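Local atomic coordinates of type II 3-hydroxyacyl-CoA dehydrogenase (Thermus thermophilus, PDB entry 1UAY), a protein that probably oxidises 3-hydroxyacyl-CoA thioesters to 3-oxoacyl-CoA in fatty acid beta-oxidation, using NAD+ as the probable oxidant, as a member of the short-chain dehydrogenase family. Residues V29-L34 with E39-V44; A65-V70 with R110-A115. All blocks are in the same frame, centred on the assembly; numbering follows the deposited sequence.

Contact 1: residues V29-L34 with E39-V44. With ADN (adenosine), chain C.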
loop_
_atom_site.group_PDB
_atom_site.type_symbol
_atom_site.label_atom_id
_atom_site.label_comp_id
_atom_site.label_asym_id
_atom_site.label_seq_id
_atom_site.Cartn_x
_atom_site.Cartn_y
_atom_site.Cartn_z
ATOM N N VAL A 29 -3.640 20.423 28.641
ATOM C CA VAL A 29 -2.959 20.589 27.362
ATOM C C VAL A 29 -1.875 21.646 27.227
ATOM O O VAL A 29 -2.067 22.812 27.578
ATOM C CB VAL A 29 -4.001 20.841 26.248
ATOM C CG1 VAL A 29 -3.319 20.945 24.895
ATOM C CG2 VAL A 29 -5.034 19.722 26.241
ATOM N N VAL A 30 -0.735 21.212 26.697
ATOM C CA VAL A 30 0.392 22.089 26.433
ATOM C C VAL A 30 0.590 22.108 24.924
ATOM O O VAL A 30 0.625 21.057 24.279
ATOM C CB VAL A 30 1.696 21.585 27.082
ATOM C CG1 VAL A 30 2.876 22.428 26.597
ATOM C CG2 VAL A 30 1.586 21.665 28.594
ATOM N N VAL A 31 0.695 23.306 24.367
ATOM C CA VAL A 31 0.913 23.479 22.941
ATOM C C VAL A 31 2.354 23.903 22.689
ATOM O O VAL A 31 2.881 24.761 23.395
ATOM C CB VAL A 31 -0.012 24.583 22.363
ATOM C CG1 VAL A 31 0.451 24.979 20.963
ATOM C CG2 VAL A 31 -1.451 24.096 22.326
ATOM N N LEU A 32 2.999 23.274 21.710
ATOM C CA LEU A 32 4.350 23.658 21.310
ATOM C C LEU A 32 4.168 24.164 19.887
ATOM O O LEU A 32 3.721 23.428 19.006
ATOM C CB LEU A 32 5.320 22.472 21.315
ATOM C CG LEU A 32 6.699 22.803 20.721
ATOM C CD1 LEU A 32 7.348 23.956 21.486
ATOM C CD2 LEU A 32 7.587 21.569 20.757
ATOM N N ASP A 33 4.498 25.429 19.667
ATOM C CA ASP A 33 4.335 26.037 18.353
ATOM C C ASP A 33 5.230 27.269 18.305
ATOM O O ASP A 33 5.618 27.801 19.348
ATOM C CB ASP A 33 2.863 26.435 18.171
ATOM C CG ASP A 33 2.494 26.719 16.727
ATOM O OD1 ASP A 33 3.043 27.676 16.138
ATOM O OD2 ASP A 33 1.635 25.989 16.183
ATOM N N LEU A 34 5.569 27.711 17.099
ATOM C CA LEU A 34 6.407 28.894 16.943
ATOM C C LEU A 34 5.649 30.126 17.415
ATOM O O LEU A 34 6.251 31.136 17.774
ATOM C CB LEU A 34 6.791 29.081 15.476
ATOM C CG LEU A 34 7.694 28.021 14.849
ATOM C CD1 LEU A 34 7.760 28.246 13.346
ATOM C CD2 LEU A 34 9.080 28.087 15.469
ATOM N N GLU A 39 -6.281 30.924 23.196
ATOM C CA GLU A 39 -7.203 29.930 23.734
ATOM C C GLU A 39 -6.811 29.601 25.173
ATOM O O GLU A 39 -5.756 30.023 25.650
ATOM C CB GLU A 39 -7.162 28.653 22.891
ATOM C CG GLU A 39 -7.620 28.820 21.448
ATOM C CD GLU A 39 -9.067 29.274 21.330
ATOM O OE1 GLU A 39 -9.897 28.862 22.167
ATOM O OE2 GLU A 39 -9.379 30.030 20.387
ATOM N N ASP A 40 -7.665 28.856 25.863
ATOM C CA ASP A 40 -7.389 28.460 27.238
ATOM C C ASP A 40 -6.502 27.220 27.201
ATOM O O ASP A 40 -6.926 26.116 27.542
ATOM C CB ASP A 40 -8.698 28.175 27.981
ATOM C CG ASP A 40 -8.476 27.809 29.437
ATOM O OD1 ASP A 40 -7.452 28.235 30.014
ATOM O OD2 ASP A 40 -9.336 27.106 30.008
ATOM N N LEU A 41 -5.264 27.428 26.766
ATOM C CA LEU A 41 -4.271 26.370 26.650
ATOM C C LEU A 41 -2.942 26.915 27.151
ATOM O O LEU A 41 -2.760 28.129 27.260
ATOM C CB LEU A 41 -4.108 25.952 25.184
ATOM C CG LEU A 41 -5.339 25.441 24.430
ATOM C CD1 LEU A 41 -5.050 25.408 22.935
ATOM C CD2 LEU A 41 -5.721 24.058 24.937
ATOM N N ILE A 42 -2.016 26.015 27.458
ATOM C CA ILE A 42 -0.694 26.412 27.913
ATOM C C ILE A 42 0.176 26.468 26.665
ATOM O O ILE A 42 0.356 25.461 25.981
ATOM C CB ILE A 42 -0.115 25.387 28.901
ATOM C CG1 ILE A 42 -0.992 25.331 30.152
ATOM C CG2 ILE A 42 1.319 25.759 29.262
ATOM C CD1 ILE A 42 -0.685 24.163 31.064
ATOM N N TYR A 43 0.704 27.647 26.361
ATOM C CA TYR A 43 1.528 27.825 25.175
ATOM C C TYR A 43 3.017 27.887 25.454
ATOM O O TYR A 43 3.484 28.725 26.228
ATOM C CB TYR A 43 1.125 29.106 24.438
ATOM C CG TYR A 43 -0.241 29.060 23.799
ATOM C CD1 TYR A 43 -0.438 28.446 22.559
ATOM C CD2 TYR A 43 -1.343 29.630 24.435
ATOM C CE1 TYR A 43 -1.700 28.402 21.969
ATOM C CE2 TYR A 43 -2.608 29.592 23.854
ATOM C CZ TYR A 43 -2.779 28.977 22.623
ATOM O OH TYR A 43 -4.029 28.946 22.053
ATOM N N VAL A 44 3.756 26.983 24.822
ATOM C CA VAL A 44 5.200 26.960 24.929
ATOM C C VAL A 44 5.657 27.315 23.522
ATOM O O VAL A 44 5.373 26.594 22.561
ATOM C CB VAL A 44 5.736 25.564 25.318
ATOM C CG1 VAL A 44 7.259 25.568 25.289
ATOM C CG2 VAL A 44 5.254 25.193 26.709
HETATM O "O5'" ADN C . 1.017 22.800 11.331
HETATM C "C5'" ADN C . 0.805 24.214 11.335
HETATM C "C4'" ADN C . 1.234 24.694 12.741
HETATM O "O4'" ADN C . 2.647 24.324 12.628
HETATM C "C3'" ADN C . 1.275 26.230 12.652
HETATM O "O3'" ADN C . 0.507 26.671 13.795
HETATM C "C2'" ADN C . 2.751 26.668 12.770
HETATM O "O2'" ADN C . 3.012 27.854 13.520
HETATM C "C1'" ADN C . 3.386 25.353 13.246
HETATM N N9 ADN C . 4.826 25.165 12.993
HETATM C C8 ADN C . 5.481 25.236 11.736
HETATM N N7 ADN C . 6.764 25.007 11.772
HETATM C C5 ADN C . 7.010 24.756 13.125
HETATM C C6 ADN C . 8.212 24.421 13.886
HETATM N N6 ADN C . 9.412 24.295 13.314
HETATM N N1 ADN C . 8.090 24.232 15.266
HETATM C C2 ADN C . 6.869 24.358 15.885
HETATM N N3 ADN C . 5.675 24.665 15.268
HETATM C C4 ADN C . 5.821 24.852 13.895
#

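Contact 2: residues A65-V70 with R110-A115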
loop_
_atom_site.group_PDB
_atom_site.type_symbol
_atom_site.label_atom_id
_atom_site.label_comp_id
_atom_site.label_asym_id
_atom_site.label_seq_id
_atom_site.Cartn_x
_atom_site.Cartn_y
_atom_site.Cartn_z
ATOM N N ALA A 65 0.562 17.156 34.775
ATOM C CA ALA A 65 0.068 15.814 35.077
ATOM C C ALA A 65 0.844 14.827 34.203
ATOM O O ALA A 65 1.539 15.230 33.271
ATOM C CB ALA A 65 -1.426 15.725 34.773
ATOM N N PRO A 66 0.743 13.521 34.494
ATOM C CA PRO A 66 1.473 12.543 33.679
ATOM C C PRO A 66 1.113 12.676 32.198
ATOM O O PRO A 66 -0.064 12.708 31.833
ATOM C CB PRO A 66 1.040 11.207 34.277
ATOM C CG PRO A 66 0.791 11.557 35.719
ATOM C CD PRO A 66 0.042 12.859 35.609
ATOM N N LEU A 67 2.139 12.764 31.357
ATOM C CA LEU A 67 1.952 12.919 29.915
ATOM C C LEU A 67 1.458 11.635 29.262
ATOM O O LEU A 67 2.156 10.623 29.265
ATOM C CB LEU A 67 3.264 13.356 29.260
ATOM C CG LEU A 67 3.246 13.540 27.740
ATOM C CD1 LEU A 67 2.212 14.594 27.353
ATOM C CD2 LEU A 67 4.633 13.949 27.262
ATOM N N PHE A 68 0.261 11.691 28.686
ATOM C CA PHE A 68 -0.338 10.527 28.047
ATOM C C PHE A 68 -0.506 10.677 26.538
ATOM O O PHE A 68 -0.154 9.774 25.777
ATOM C CB PHE A 68 -1.709 10.243 28.674
ATOM C CG PHE A 68 -2.366 8.994 28.155
ATOM C CD1 PHE A 68 -2.108 7.762 28.742
ATOM C CD2 PHE A 68 -3.227 9.047 27.063
ATOM C CE1 PHE A 68 -2.697 6.598 28.252
ATOM C CE2 PHE A 68 -3.821 7.889 26.562
ATOM C CZ PHE A 68 -3.555 6.662 27.159
ATOM N N ALA A 69 -1.042 11.814 26.102
ATOM C CA ALA A 69 -1.289 12.040 24.683
ATOM C C ALA A 69 -0.327 13.020 24.046
ATOM O O ALA A 69 -0.139 14.133 24.537
ATOM C CB ALA A 69 -2.721 12.526 24.479
ATOM N N VAL A 70 0.284 12.595 22.947
ATOM C CA VAL A 70 1.209 13.436 22.207
ATOM C C VAL A 70 0.712 13.469 20.771
ATOM O O VAL A 70 0.519 12.424 20.146
ATOM C CB VAL A 70 2.644 12.866 22.233
ATOM C CG1 VAL A 70 3.578 13.776 21.448
ATOM C CG2 VAL A 70 3.120 12.723 23.668
ATOM N N ARG A 110 10.794 10.715 19.922
ATOM C CA ARG A 110 11.850 10.172 20.777
ATOM C C ARG A 110 11.893 10.824 22.160
ATOM O O ARG A 110 12.090 10.140 23.167
ATOM C CB ARG A 110 13.220 10.319 20.094
ATOM C CG ARG A 110 13.777 11.730 20.126
ATOM C CD ARG A 110 15.027 11.927 19.269
ATOM N NE ARG A 110 15.502 13.301 19.428
ATOM C CZ ARG A 110 16.527 13.667 20.191
ATOM N NH1 ARG A 110 17.227 12.765 20.866
ATOM N NH2 ARG A 110 16.817 14.954 20.324
ATOM N N LEU A 111 11.697 12.139 22.209
ATOM C CA LEU A 111 11.747 12.866 23.471
ATOM C C LEU A 111 10.525 12.616 24.344
ATOM O O LEU A 111 10.649 12.436 25.559
ATOM C CB LEU A 111 11.929 14.364 23.200
ATOM C CG LEU A 111 13.274 14.705 22.548
ATOM C CD1 LEU A 111 13.320 16.179 22.197
ATOM C CD2 LEU A 111 14.418 14.343 23.491
ATOM N N ALA A 112 9.344 12.592 23.737
ATOM C CA ALA A 112 8.133 12.336 24.504
ATOM C C ALA A 112 8.149 10.892 25.005
ATOM O O ALA A 112 7.863 10.628 26.172
ATOM C CB ALA A 112 6.895 12.585 23.642
ATOM N N ALA A 113 8.498 9.955 24.131
ATOM C CA ALA A 113 8.528 8.551 24.528
ATOM C C ALA A 113 9.493 8.308 25.688
ATOM O O ALA A 113 9.157 7.597 26.638
ATOM C CB ALA A 113 8.895 7.672 23.337
ATOM N N TRP A 114 10.684 8.897 25.625
ATOM C CA TRP A 114 11.657 8.719 26.699
ATOM C C TRP A 114 11.088 9.252 28.015
ATOM O O TRP A 114 11.218 8.615 29.062
ATOM C CB TRP A 114 12.972 9.435 26.350
ATOM C CG TRP A 114 14.035 9.329 27.412
ATOM C CD1 TRP A 114 14.425 10.307 28.283
ATOM C CD2 TRP A 114 14.817 8.171 27.736
ATOM N NE1 TRP A 114 15.399 9.832 29.129
ATOM C CE2 TRP A 114 15.658 8.523 28.817
ATOM C CE3 TRP A 114 14.888 6.872 27.221
ATOM C CZ2 TRP A 114 16.561 7.619 29.392
ATOM C CZ3 TRP A 114 15.785 5.972 27.794
ATOM C CH2 TRP A 114 16.609 6.353 28.868
ATOM N N ALA A 115 10.438 10.411 27.955
ATOM C CA ALA A 115 9.860 11.030 29.146
ATOM C C ALA A 115 8.664 10.275 29.727
ATOM O O ALA A 115 8.403 10.351 30.930
ATOM C CB ALA A 115 9.459 12.468 28.830
#

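Contact 1: residues V29-L34 with E39-V44
The Y43 ring meets V31 obliquely. Its CD1 lies 3.9 Å from V31 CB, and V31 CG1 is about as near. The two side chains run alongside each other on one face of the sheet. At the far end of the ring, E39 N donates to Y43 OH, which ties the turn before the strand to the ring. The other flat groups belong to the adenosine site. L34 lays CD1 over one face of the adenine, 3.6 Å from ADN C5. The D33 carboxylate holds the ribose with both oxygens: OD1 takes O2' at 2.6 Å and OD2 takes O3' at 2.7 Å. D33 CG is anti to the backbone N (chi1 -164°), and this torsion brings the carboxylate to the ribose. The backbone N-H of R35 also bonds OD1, and that of A11 bonds OD2.

Four backbone bonds join the strands in parallel. The straightest is V31 N to I42 O, 2.7 Å. On the face with V31, L41 CD2 reaches V29 CB at 3.9 Å, beside helix 13-25. On the other face V30 CG1 meets V44 CG2 at 3.6 Å, under helix 51-64. An acidic residue at the end of the second strand, gripping the adenosine ribose diol, is the classic arrangement of Rossmann-fold dehydrogenases and is consistent with a preference for NAD over NADP.

Contact 2: residues A65-V70 with R110-A115
A112 and V70 make the close part of this contact. The methyl CB of A112 points from the helix toward the strand and meets both branches of V70. It comes within 3.8 Å of V70 CG2 and 4.2 Å of V70 CG1. With V70 CG1 anti to the backbone N (chi1 -180°) and CG2 anti to the carbonyl carbon, both methyls are turned to the helix. The small residue lets the helix come near: the CA atoms of V70 and A112 are 7.4 Å apart. V108 and M116, from the same helix, also pack on V70.

The contact loosens toward the start of the strand. L67 CD2 only grazes A112 CB, at 4.5 Å. Here the backbones have drawn apart, with 8.2 Å between the CA atoms of L67 and A115. L67 is still buried, and M116, L6 and Q62 pack on it. A115 turns its methyl toward the strand but makes no close contact with it; V58 of helix 51-64 packs there instead. P66, just before the strand, is exposed to solvent, and W114 is partly exposed. The whole interface is small, 111 Å², and entirely apolar.

Elsewhere on the helix, R110, A113 and W114 meet the second subunit. L111 CD2 sits 3.9 Å above the plane of the R110 guanidinium, over its centre. That group also bonds to E51 and N107, and to the backbone O of H89 of the second subunit. A113 and W114 pack on L83 and G84 of that subunit. Strand 67-72, helix 91-116 and the neighbouring parallel strand 128-133 form a beta-alpha-beta crossover of the Rossmann fold, with one side of its helix at the subunit interface.

Both contacts reach the same seven-stranded parallel sheet, whose order is 3-2-1-4-5-6-7. Contact 1 joins its outermost strand 42-45 to strand 28-33. Contact 2 lies on strand 67-72, with strand 4-8 between them. Their centres are 15 Å apart, and the nearest atoms about 7 Å, so they do not touch. Along the chain contact 1 closes before contact 2 opens. Helix 51-64 links them, packing on V30, I42 and V44 in contact 1 and on L67, L111 and A115 in contact 2. One sheet thus carries the adenosine site at the end of strand 28-33, and a helix packed on that sheet, 91-116, meets the second subunit.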